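Local coordinates for protein GH62 arabinofuranosidase (Podospora anserina, PDB 4N4B) that probably hydrolyses terminal alpha-L-arabinofuranosyl residues from the arabinoxylan of plant cell walls, using a five-bladed beta-propeller with a calcium ion bound near its centre, at residues A[231-236]-A[283-288]; A[264-269]-A[305-310]. All coordinates share one frame; numbering follows the deposited sequence.

Contact 1. Residues A[231-236]-A[283-288]; sequences LVEAIG and ISHGEI. With CA (calcium ion), chain B.
Glu233 OE2 is gripped by two groups: Ser284 OG gives it a short bond of 2.6 Å, met on the syn side but 34° out of the carboxylate plane, and Arg241 NH1 makes a salt bridge. The other oxygen, OE1, takes the backbone N-H of His285 at 2.9 Å; this donor comes from above the carboxylate plane, and with an N-H...O angle of 131° the bond is clearly bent. Glu233 reaches across because CG stands anti to its backbone N (chi1 -174°) and the chain stays extended to the carboxylate. Ser284 OG has a second partner in Gln310 NE2.

Strand 228-235 of one propeller blade here meets the corner leading into strand 286-288 of the next sheet, beside the central calcium. The His285 imidazole leads away from Glu233 to a six-coordinate calcium: NE2 at 2.2 Å and five waters. One water donates to Gly286 O at 2.9 Å, another is hydrogen-bonded to Glu287 OE2 at 2.7 Å, and His285 ND1 bonds a Tris molecule, probably from the crystallisation liquor. Farther along, Leu231 CD1 and Ile288 CD1 meet loosely at 4.4 Å.

Glu233 does not bind the metal itself; it is a second-shell residue behind His285. Its OE1 bond to His285 N probably helps set the corner from which the imidazole leaves, while Arg241 probably balances the buried carboxylate.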
# COMPACT_ATOMS: atom_id res chain seq x y z
N LEU A 231 6.62 -5.89 -4.05
CA LEU A 231 5.30 -6.57 -4.15
C LEU A 231 4.40 -5.78 -5.07
O LEU A 231 4.33 -4.54 -5.05
CB LEU A 231 4.62 -6.55 -2.75
CG LEU A 231 5.44 -7.09 -1.58
CD1 LEU A 231 4.63 -6.98 -0.30
CD2 LEU A 231 5.94 -8.50 -1.81
N VAL A 232 3.69 -6.49 -5.96
CA VAL A 232 2.68 -5.93 -6.82
C VAL A 232 1.46 -6.82 -6.88
O VAL A 232 1.59 -8.02 -6.91
CB VAL A 232 3.29 -5.70 -8.28
CG1 VAL A 232 2.24 -4.97 -9.10
CG2 VAL A 232 4.55 -4.81 -8.21
N GLU A 233 0.27 -6.17 -6.87
CA GLU A 233 -0.99 -6.89 -6.97
C GLU A 233 -1.26 -7.23 -8.44
O GLU A 233 -1.06 -6.41 -9.34
CB GLU A 233 -2.07 -6.03 -6.35
CG GLU A 233 -3.43 -6.76 -6.25
CD GLU A 233 -4.53 -5.98 -5.61
OE1 GLU A 233 -4.25 -4.98 -4.90
OE2 GLU A 233 -5.73 -6.37 -5.82
N ALA A 234 -1.82 -8.43 -8.58
CA ALA A 234 -2.20 -8.98 -9.87
C ALA A 234 -3.62 -9.53 -9.83
O ALA A 234 -4.22 -9.68 -8.75
CB ALA A 234 -1.20 -10.05 -10.22
N ILE A 235 -4.20 -9.79 -11.01
CA ILE A 235 -5.56 -10.34 -11.18
C ILE A 235 -5.36 -11.71 -11.77
O ILE A 235 -4.86 -11.79 -12.91
CB ILE A 235 -6.46 -9.45 -12.00
CG1 ILE A 235 -6.48 -7.98 -11.52
CG2 ILE A 235 -7.81 -10.09 -12.14
CD1 ILE A 235 -7.36 -7.03 -12.36
N GLY A 236 -5.70 -12.78 -11.09
CA GLY A 236 -5.41 -14.13 -11.55
C GLY A 236 -6.40 -14.58 -12.63
O GLY A 236 -7.38 -13.94 -12.91
N ILE A 283 -6.74 -11.69 -2.21
CA ILE A 283 -5.79 -11.06 -1.25
C ILE A 283 -5.31 -9.82 -1.94
O ILE A 283 -4.63 -9.89 -2.97
CB ILE A 283 -4.63 -12.02 -0.91
CG1 ILE A 283 -5.08 -13.43 -0.54
CG2 ILE A 283 -3.79 -11.35 0.15
CD1 ILE A 283 -5.88 -13.51 0.74
N SER A 284 -5.78 -8.70 -1.51
CA SER A 284 -5.64 -7.46 -2.28
C SER A 284 -5.00 -6.34 -1.42
O SER A 284 -4.79 -6.51 -0.27
CB SER A 284 -7.05 -7.09 -2.84
OG SER A 284 -7.08 -5.95 -3.64
N HIS A 285 -4.78 -5.21 -2.07
CA HIS A 285 -4.03 -4.04 -1.63
C HIS A 285 -3.83 -3.98 -0.11
O HIS A 285 -4.72 -3.74 0.61
CB HIS A 285 -4.76 -2.75 -2.10
CG HIS A 285 -3.89 -1.52 -2.13
ND1 HIS A 285 -4.02 -0.53 -3.06
CD2 HIS A 285 -2.95 -1.10 -1.26
CE1 HIS A 285 -3.13 0.41 -2.81
NE2 HIS A 285 -2.46 0.08 -1.73
N GLY A 286 -2.58 -4.09 0.29
CA GLY A 286 -2.21 -4.05 1.69
C GLY A 286 -0.80 -3.53 1.94
O GLY A 286 -0.19 -2.99 1.10
N GLU A 287 -0.32 -3.78 3.14
CA GLU A 287 1.01 -3.31 3.56
C GLU A 287 1.52 -4.19 4.68
O GLU A 287 0.76 -4.63 5.52
CB GLU A 287 1.02 -1.87 4.01
CG GLU A 287 1.64 -0.84 3.05
CD GLU A 287 1.86 0.55 3.62
OE1 GLU A 287 2.30 0.60 4.83
OE2 GLU A 287 1.54 1.54 2.94
N ILE A 288 2.87 -4.40 4.70
CA ILE A 288 3.52 -5.05 5.83
C ILE A 288 3.55 -4.13 7.06
O ILE A 288 3.87 -2.92 6.92
CB ILE A 288 4.93 -5.50 5.40
CG1 ILE A 288 4.89 -6.54 4.28
CG2 ILE A 288 5.76 -5.99 6.64
CD1 ILE A 288 6.24 -7.06 3.77
CA CA B . -0.76 1.11 -0.75
O HOH W 1 -1.00 -0.24 0.96
O HOH W 2 0.69 2.15 0.42
O HOH W 3 0.51 -0.37 -1.49
O HOH W 4 -2.27 2.41 0.21
O HOH W 5 -0.59 2.30 -2.33

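Contact 2. Residues A[264-269]-A[305-310]; sequences NPWARS and IRFMYQ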
# COMPACT_ATOMS: atom_id res chain seq x y z
N ASN A 264 3.37 -20.42 -7.24
CA ASN A 264 4.26 -20.02 -6.20
C ASN A 264 4.12 -18.52 -5.94
O ASN A 264 4.91 -17.72 -6.40
CB ASN A 264 5.71 -20.27 -6.52
CG ASN A 264 6.60 -19.99 -5.35
OD1 ASN A 264 6.27 -20.25 -4.18
ND2 ASN A 264 7.73 -19.44 -5.63
N PRO A 265 3.01 -18.14 -5.27
CA PRO A 265 2.62 -16.76 -5.12
C PRO A 265 3.20 -16.18 -3.87
O PRO A 265 3.52 -16.83 -2.92
CB PRO A 265 1.12 -16.80 -5.01
CG PRO A 265 0.84 -18.11 -4.35
CD PRO A 265 1.89 -19.05 -4.87
N TRP A 266 3.33 -14.86 -3.85
CA TRP A 266 3.58 -14.21 -2.57
C TRP A 266 2.42 -14.36 -1.56
O TRP A 266 2.63 -14.89 -0.49
CB TRP A 266 4.06 -12.74 -2.70
CG TRP A 266 4.68 -12.21 -1.42
CD1 TRP A 266 5.94 -12.48 -0.98
CD2 TRP A 266 4.13 -11.32 -0.43
NE1 TRP A 266 6.21 -11.87 0.18
CE2 TRP A 266 5.11 -11.15 0.59
CE3 TRP A 266 2.89 -10.72 -0.24
CZ2 TRP A 266 4.88 -10.41 1.70
CZ3 TRP A 266 2.66 -9.96 0.83
CH2 TRP A 266 3.65 -9.76 1.81
N ALA A 267 1.23 -14.00 -2.02
CA ALA A 267 0.00 -14.23 -1.21
C ALA A 267 -1.16 -14.36 -2.18
O ALA A 267 -1.35 -13.56 -3.09
CB ALA A 267 -0.26 -13.09 -0.22
N ARG A 268 -1.93 -15.46 -1.97
CA ARG A 268 -3.01 -15.82 -2.87
C ARG A 268 -3.89 -16.79 -2.09
O ARG A 268 -3.48 -17.35 -1.12
CB ARG A 268 -2.44 -16.44 -4.17
CG ARG A 268 -3.44 -16.78 -5.25
CD ARG A 268 -2.79 -17.01 -6.66
NE ARG A 268 -3.82 -17.33 -7.64
CZ ARG A 268 -4.25 -18.60 -7.83
NH1 ARG A 268 -3.68 -19.62 -7.29
NH2 ARG A 268 -5.32 -18.76 -8.56
N SER A 269 -5.07 -17.06 -2.65
CA SER A 269 -5.97 -18.03 -2.01
C SER A 269 -5.30 -19.35 -1.74
O SER A 269 -5.64 -20.03 -0.77
CB SER A 269 -7.20 -18.29 -2.83
OG SER A 269 -6.90 -18.81 -4.08
N ILE A 305 7.00 -11.04 9.53
CA ILE A 305 6.10 -10.34 8.58
C ILE A 305 4.61 -10.56 8.90
O ILE A 305 4.19 -11.70 8.98
CB ILE A 305 6.43 -10.71 7.15
CG1 ILE A 305 7.80 -10.23 6.76
CG2 ILE A 305 5.36 -10.11 6.21
CD1 ILE A 305 8.32 -10.79 5.52
N ARG A 306 3.87 -9.47 9.07
CA ARG A 306 2.43 -9.51 9.07
C ARG A 306 2.01 -8.42 8.08
O ARG A 306 2.66 -7.36 7.92
CB ARG A 306 1.93 -9.12 10.46
CG ARG A 306 2.34 -10.10 11.61
CD ARG A 306 3.60 -9.69 12.25
NE ARG A 306 3.38 -8.52 13.09
CZ ARG A 306 4.28 -7.60 13.43
NH1 ARG A 306 5.59 -7.65 12.99
NH2 ARG A 306 3.90 -6.64 14.22
N PHE A 307 0.94 -8.70 7.37
CA PHE A 307 0.52 -7.92 6.18
C PHE A 307 -0.97 -7.59 6.37
O PHE A 307 -1.81 -8.54 6.44
CB PHE A 307 0.79 -8.69 4.93
CG PHE A 307 0.49 -7.99 3.62
CD1 PHE A 307 1.39 -7.10 3.04
CD2 PHE A 307 -0.65 -8.32 2.89
CE1 PHE A 307 1.16 -6.54 1.80
CE2 PHE A 307 -0.88 -7.76 1.66
CZ PHE A 307 -0.02 -6.81 1.10
N MET A 308 -1.34 -6.33 6.59
CA MET A 308 -2.73 -5.93 6.62
C MET A 308 -3.19 -5.87 5.19
O MET A 308 -2.53 -5.23 4.38
CB MET A 308 -2.88 -4.60 7.32
CG MET A 308 -4.30 -4.37 7.78
SD MET A 308 -4.53 -2.76 8.52
CE MET A 308 -6.02 -2.95 9.43
N TYR A 309 -4.32 -6.49 4.88
CA TYR A 309 -4.81 -6.58 3.50
C TYR A 309 -6.27 -6.37 3.43
O TYR A 309 -7.01 -6.42 4.41
CB TYR A 309 -4.37 -7.90 2.88
CG TYR A 309 -5.26 -9.06 3.35
CD1 TYR A 309 -5.12 -9.66 4.59
CD2 TYR A 309 -6.26 -9.57 2.53
CE1 TYR A 309 -5.90 -10.71 5.01
CE2 TYR A 309 -7.04 -10.65 2.92
CZ TYR A 309 -6.83 -11.19 4.17
OH TYR A 309 -7.64 -12.30 4.52
N GLN A 310 -6.76 -6.18 2.21
CA GLN A 310 -8.20 -6.09 1.94
C GLN A 310 -8.68 -7.35 1.22
O GLN A 310 -8.03 -7.88 0.32
CB GLN A 310 -8.53 -4.84 1.14
CG GLN A 310 -7.99 -4.80 -0.24
CD GLN A 310 -8.36 -3.53 -0.97
OE1 GLN A 310 -8.57 -2.47 -0.42
NE2 GLN A 310 -8.41 -3.64 -2.32
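Trp266 drives the outer edge of its six-membered ring into one face of Phe307, a T-shaped stack with centroids 5.1 Å apart and planes at 77°. CZ3 sits over the centre of the phenyl ring, 3.8 Å above its plane, and CH2 beside it makes the closest approach, 3.7 Å from Phe307 CD1. Both side chains extend to this meeting with CG anti to the backbone N, at chi1 -164° for the tryptophan and -177° for the phenylalanine. Trp266 and Ala267 lie opposite the single Phe243 in a classic beta bulge, which brings their loop against strand 241-248 of one blade; Phe307 projects from strand 306-311 of the adjoining sheet.

Other groups pack round the pair: the ring of Trp26 also meets the indole, and Phe307 rests on Ile330, Leu231 and Ile288. Trp266 O is hydrogen-bonded to Trp28 NE1 and Asn271 ND2, which probably helps hold the loop.

Replacing Phe307 by an alanine would probably leave the CZ3-CH2 edge of Trp266 without the aromatic face it packs on and set the indole freer to turn. Because the hydrogen on CZ3 points roughly at the phenyl pi cloud, the contact probably gains a weak electrostatic attraction on top of burying apolar surface.

Overall arrangement
After strand 28-30 and three four-stranded sheets that end at strand 204-208, the chain reaches strand 228-235, whose 231-236 segment opens contact 1. It next passes the loop 264-269, which opens contact 2, then reaches 283-288, where contact 1 closes, and finally 305-310, where contact 2 closes. The two loops therefore cross. Contact 1 ties strand 228-235 to the corner at 284-285 and to strand 286-288 that follows; contact 2 ties the loop between strands 256-257 and 272-274 to strand 306-311. Strands 286-288 and 306-311 are neighbours in one sheet, joined by Glu287 O and Met308 N at 2.9 Å, so the calcium-side and aromatic contacts share it, their centres about 7 Å apart.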